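Local coordinates for activating signal cointegrator 1 complex subunit 2 (Homo sapiens, PDB 6YXQ), which binds polyubiquitin chains and recruits ASCC3 and ALKBH3 to sites of DNA damage, and also takes part in rescuing stalled ribosomes, at residues Trp82-Gln92 with Ile153-Lys164. Residues are numbered along the deposited sequence; the frame is centred on the assembly and turned at random.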
loop_
_atom_site.group_PDB
_atom_site.type_symbol
_atom_site.label_atom_id
_atom_site.label_comp_id
_atom_site.label_asym_id
_atom_site.label_seq_id
_atom_site.Cartn_x
_atom_site.Cartn_y
_atom_site.Cartn_z
ATOM N N TRP B 82 -11.121 -2.075 16.425
ATOM C CA TRP B 82 -12.254 -1.991 15.512
ATOM C C TRP B 82 -13.064 -0.724 15.756
ATOM O O TRP B 82 -13.530 -0.088 14.801
ATOM C CB TRP B 82 -13.120 -3.241 15.642
ATOM C CG TRP B 82 -12.681 -4.342 14.728
ATOM C CD1 TRP B 82 -12.063 -5.508 15.081
ATOM C CD2 TRP B 82 -12.821 -4.376 13.304
ATOM N NE1 TRP B 82 -11.813 -6.266 13.964
ATOM C CE2 TRP B 82 -12.270 -5.594 12.859
ATOM C CE3 TRP B 82 -13.367 -3.498 12.361
ATOM C CZ2 TRP B 82 -12.244 -5.954 11.512
ATOM C CZ3 TRP B 82 -13.340 -3.855 11.023
ATOM C CH2 TRP B 82 -12.783 -5.072 10.612
ATOM N N CYS B 83 -13.236 -0.335 17.023
ATOM C CA CYS B 83 -13.851 0.954 17.323
ATOM C C CYS B 83 -13.111 2.079 16.618
ATOM O O CYS B 83 -13.724 2.935 15.962
ATOM C CB CYS B 83 -13.864 1.201 18.832
ATOM S SG CYS B 83 -15.071 0.246 19.749
ATOM N N GLN B 84 -11.783 2.091 16.746
ATOM C CA GLN B 84 -10.991 3.149 16.132
ATOM C C GLN B 84 -11.188 3.171 14.621
ATOM O O GLN B 84 -11.477 4.223 14.041
ATOM C CB GLN B 84 -9.516 2.972 16.495
ATOM C CG GLN B 84 -8.649 4.189 16.210
ATOM C CD GLN B 84 -8.893 5.328 17.181
ATOM O OE1 GLN B 84 -9.459 5.133 18.255
ATOM N NE2 GLN B 84 -8.461 6.525 16.806
ATOM N N VAL B 85 -11.077 2.006 13.968
ATOM C CA VAL B 85 -11.136 1.975 12.504
ATOM C C VAL B 85 -12.521 2.365 12.006
ATOM O O VAL B 85 -12.664 2.982 10.941
ATOM C CB VAL B 85 -10.708 0.600 11.949
ATOM C CG1 VAL B 85 -9.366 0.191 12.511
ATOM C CG2 VAL B 85 -11.757 -0.457 12.208
ATOM N N ILE B 86 -13.563 2.024 12.761
ATOM C CA ILE B 86 -14.902 2.337 12.291
ATOM C C ILE B 86 -15.214 3.814 12.493
ATOM O O ILE B 86 -15.810 4.452 11.620
ATOM C CB ILE B 86 -15.925 1.424 12.989
ATOM C CG1 ILE B 86 -15.736 -0.021 12.528
ATOM C CG2 ILE B 86 -17.344 1.896 12.717
ATOM C CD1 ILE B 86 -16.711 -0.985 13.147
ATOM N N PHE B 87 -14.794 4.395 13.621
ATOM C CA PHE B 87 -15.319 5.698 14.007
ATOM C C PHE B 87 -14.362 6.859 13.779
ATOM O O PHE B 87 -14.812 8.011 13.801
ATOM C CB PHE B 87 -15.756 5.670 15.478
ATOM C CG PHE B 87 -16.966 4.814 15.721
ATOM C CD1 PHE B 87 -18.231 5.273 15.388
ATOM C CD2 PHE B 87 -16.839 3.544 16.253
ATOM C CE1 PHE B 87 -19.341 4.487 15.594
ATOM C CE2 PHE B 87 -17.948 2.755 16.460
ATOM C CZ PHE B 87 -19.199 3.226 16.131
ATOM N N ASP B 88 -13.071 6.602 13.548
ATOM C CA ASP B 88 -12.097 7.657 13.295
ATOM C C ASP B 88 -11.945 7.822 11.792
ATOM O O ASP B 88 -11.338 6.978 11.126
ATOM C CB ASP B 88 -10.754 7.326 13.939
ATOM C CG ASP B 88 -9.775 8.478 13.867
ATOM O OD1 ASP B 88 -9.981 9.395 13.046
ATOM O OD2 ASP B 88 -8.795 8.473 14.635
ATOM N N GLU B 89 -12.474 8.924 11.259
ATOM C CA GLU B 89 -12.360 9.154 9.826
ATOM C C GLU B 89 -10.920 9.445 9.421
ATOM O O GLU B 89 -10.505 9.060 8.322
ATOM C CB GLU B 89 -13.295 10.286 9.395
ATOM C CG GLU B 89 -12.872 11.671 9.844
ATOM C CD GLU B 89 -13.610 12.769 9.104
ATOM O OE1 GLU B 89 -14.782 12.555 8.726
ATOM O OE2 GLU B 89 -13.013 13.848 8.899
ATOM N N THR B 90 -10.135 10.082 10.297
ATOM C CA THR B 90 -8.748 10.396 9.955
ATOM C C THR B 90 -7.960 9.132 9.637
ATOM O O THR B 90 -7.130 9.127 8.720
ATOM C CB THR B 90 -8.071 11.169 11.092
ATOM O OG1 THR B 90 -7.886 10.312 12.229
ATOM C CG2 THR B 90 -8.910 12.372 11.494
ATOM N N LEU B 91 -8.220 8.049 10.371
ATOM C CA LEU B 91 -7.511 6.793 10.143
ATOM C C LEU B 91 -7.706 6.288 8.717
ATOM O O LEU B 91 -6.731 6.024 7.996
ATOM C CB LEU B 91 -7.988 5.751 11.148
ATOM C CG LEU B 91 -7.717 4.274 10.883
ATOM C CD1 LEU B 91 -6.257 4.020 10.609
ATOM C CD2 LEU B 91 -8.124 3.544 12.121
ATOM N N GLN B 92 -8.966 6.126 8.300
ATOM C CA GLN B 92 -9.231 5.604 6.967
ATOM C C GLN B 92 -8.672 6.530 5.895
ATOM O O GLN B 92 -8.129 6.064 4.887
ATOM C CB GLN B 92 -10.732 5.390 6.766
ATOM C CG GLN B 92 -11.105 4.866 5.376
ATOM C CD GLN B 92 -11.440 5.979 4.395
ATOM O OE1 GLN B 92 -11.181 5.871 3.194
ATOM N NE2 GLN B 92 -12.018 7.059 4.909
ATOM N N ILE B 153 -19.993 -3.359 7.872
ATOM C CA ILE B 153 -18.973 -2.448 8.398
ATOM C C ILE B 153 -17.949 -2.110 7.321
ATOM O O ILE B 153 -17.611 -0.934 7.093
ATOM C CB ILE B 153 -18.284 -3.067 9.625
ATOM C CG1 ILE B 153 -19.167 -2.971 10.866
ATOM C CG2 ILE B 153 -16.941 -2.398 9.866
ATOM C CD1 ILE B 153 -18.724 -3.906 11.974
ATOM N N LEU B 154 -17.440 -3.149 6.646
ATOM C CA LEU B 154 -16.380 -2.997 5.651
ATOM C C LEU B 154 -16.766 -2.058 4.529
ATOM O O LEU B 154 -16.161 -0.984 4.379
ATOM C CB LEU B 154 -16.002 -4.339 5.054
ATOM C CG LEU B 154 -15.282 -5.347 5.907
ATOM C CD1 LEU B 154 -14.364 -6.133 4.997
ATOM C CD2 LEU B 154 -14.521 -4.623 6.993
ATOM N N TYR B 155 -17.736 -2.486 3.699
ATOM C CA TYR B 155 -18.263 -1.584 2.692
ATOM C C TYR B 155 -18.531 -0.233 3.275
ATOM O O TYR B 155 -18.408 0.753 2.594
ATOM C CB TYR B 155 -19.529 -2.106 2.017
ATOM C CG TYR B 155 -19.897 -1.357 0.740
ATOM C CD1 TYR B 155 -20.516 -0.089 0.746
ATOM C CD2 TYR B 155 -19.588 -1.915 -0.482
ATOM C CE1 TYR B 155 -20.832 0.555 -0.462
ATOM C CE2 TYR B 155 -19.901 -1.275 -1.681
ATOM C CZ TYR B 155 -20.518 -0.044 -1.664
ATOM O OH TYR B 155 -20.824 0.588 -2.849
ATOM N N ASN B 156 -18.950 -0.119 4.478
ATOM C CA ASN B 156 -19.751 1.101 4.565
ATOM C C ASN B 156 -19.161 2.160 5.457
ATOM O O ASN B 156 -19.728 3.223 5.582
ATOM C CB ASN B 156 -21.161 0.899 5.141
ATOM C CG ASN B 156 -22.152 1.016 4.075
ATOM O OD1 ASN B 156 -22.191 2.041 3.350
ATOM N ND2 ASN B 156 -22.941 0.042 3.879
ATOM N N ASN B 157 -18.070 1.889 6.129
ATOM C CA ASN B 157 -17.185 2.938 6.584
ATOM C C ASN B 157 -16.049 3.144 5.602
ATOM O O ASN B 157 -14.950 3.484 6.027
ATOM C CB ASN B 157 -16.714 2.580 7.985
ATOM C CG ASN B 157 -17.909 2.336 8.902
ATOM O OD1 ASN B 157 -18.487 3.277 9.445
ATOM N ND2 ASN B 157 -18.264 1.071 9.102
ATOM N N PHE B 158 -16.292 2.916 4.297
ATOM C CA PHE B 158 -15.302 3.129 3.222
ATOM C C PHE B 158 -13.959 2.468 3.537
ATOM O O PHE B 158 -12.909 2.874 3.025
ATOM C CB PHE B 158 -15.103 4.621 2.922
ATOM C CG PHE B 158 -16.180 5.220 2.053
ATOM C CD1 PHE B 158 -16.198 4.987 0.681
ATOM C CD2 PHE B 158 -17.183 6.000 2.609
ATOM C CE1 PHE B 158 -17.196 5.527 -0.119
ATOM C CE2 PHE B 158 -18.183 6.543 1.813
ATOM C CZ PHE B 158 -18.189 6.307 0.447
ATOM N N LEU B 159 -13.995 1.415 4.359
ATOM C CA LEU B 159 -12.771 0.717 4.746
ATOM C C LEU B 159 -12.116 0.047 3.549
ATOM O O LEU B 159 -10.887 -0.071 3.490
ATOM C CB LEU B 159 -13.075 -0.321 5.827
ATOM C CG LEU B 159 -13.626 0.188 7.162
ATOM C CD1 LEU B 159 -13.696 -0.940 8.185
ATOM C CD2 LEU B 159 -12.782 1.338 7.695
ATOM N N PHE B 160 -12.920 -0.414 2.594
ATOM C CA PHE B 160 -12.414 -1.036 1.376
ATOM C C PHE B 160 -13.131 -0.408 0.190
ATOM O O PHE B 160 -14.348 -0.553 0.047
ATOM C CB PHE B 160 -12.613 -2.553 1.394
ATOM C CG PHE B 160 -11.609 -3.299 2.242
ATOM C CD1 PHE B 160 -10.376 -3.662 1.729
ATOM C CD2 PHE B 160 -11.913 -3.658 3.545
ATOM C CE1 PHE B 160 -9.462 -4.355 2.500
ATOM C CE2 PHE B 160 -11.003 -4.354 4.320
ATOM C CZ PHE B 160 -9.775 -4.700 3.798
ATOM N N ASP B 161 -12.387 0.318 -0.631
ATOM C CA ASP B 161 -12.850 0.732 -1.940
ATOM C C ASP B 161 -12.520 -0.359 -2.947
ATOM O O ASP B 161 -11.921 -1.385 -2.620
ATOM C CB ASP B 161 -12.187 2.038 -2.360
ATOM C CG ASP B 161 -12.836 3.243 -1.746
ATOM O OD1 ASP B 161 -13.943 3.095 -1.191
ATOM O OD2 ASP B 161 -12.242 4.340 -1.828
ATOM N N ILE B 162 -12.896 -0.131 -4.198
ATOM C CA ILE B 162 -12.329 -0.909 -5.292
ATOM C C ILE B 162 -10.933 -0.366 -5.590
ATOM O O ILE B 162 -9.994 -1.164 -5.727
ATOM C CB ILE B 162 -13.239 -0.899 -6.530
ATOM C CG1 ILE B 162 -14.418 -1.845 -6.319
ATOM C CG2 ILE B 162 -12.462 -1.334 -7.760
ATOM C CD1 ILE B 162 -14.024 -3.317 -6.223
ATOM N N PRO B 163 -10.724 0.960 -5.691
ATOM C CA PRO B 163 -9.344 1.451 -5.855
ATOM C C PRO B 163 -8.392 0.960 -4.781
ATOM O O PRO B 163 -7.262 0.570 -5.099
ATOM C CB PRO B 163 -9.508 2.975 -5.814
ATOM C CG PRO B 163 -10.866 3.216 -6.308
ATOM C CD PRO B 163 -11.699 2.060 -5.846
ATOM N N LYS B 164 -8.816 0.953 -3.516
ATOM C CA LYS B 164 -7.927 0.492 -2.454
ATOM C C LYS B 164 -7.574 -0.978 -2.626
ATOM O O LYS B 164 -6.466 -1.392 -2.287
ATOM C CB LYS B 164 -8.554 0.725 -1.084
ATOM C CG LYS B 164 -8.828 2.173 -0.780
ATOM C CD LYS B 164 -9.932 2.295 0.247
ATOM C CE LYS B 164 -9.383 2.603 1.611
ATOM N NZ LYS B 164 -9.480 4.059 1.894
#
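Ile153 meets Ile86 at about a right angle, its CG2 resting 3.6 Å from Ile86 CD1. The same methyl approaches the six-membered ring of Trp82, and the edge of that ring is met near its plane by Leu154 CD2, 4.0 Å from Trp82 CH2. Asn157, the first residue past the end of its helix, turns back on it: with CG beside its own backbone N (chi1 -55°), its ND2 donates to Ile153 O over 2.9 Å, in the carbonyl plane. That bond, tilted 21° from the Asn157 amide plane, probably helps set the amide's turn; the amide lies against Ile86, CG2 of the isoleucine being 3.7 Å from Asn157 OD1. Leu159 then fills in from the connecting loop, CD1 reaching the edge of the Trp82 ring and CD2 standing 3.6 Å from Val85 O. At the far end Lys164 NZ donates to Gln92 OE1 over 2.8 Å, on a lone pair at a C=O...N angle of 129°; Gln92 gets there by bending at chi2. With an alanine here, the Lys164 ammonium would probably lose this acceptor, keeping its Asp96 salt bridge, and the packing of Gln92 against Phe158 O would go. The contact thus joins two helix breaks, 78-87 into 89-101 and 147-156 into 162-172, within the helical ASCC3-binding part of the protein; helices 177-190 and 193-216 pack on Leu154, and Lys164 also touches Arg15 of the ASCC3 chain.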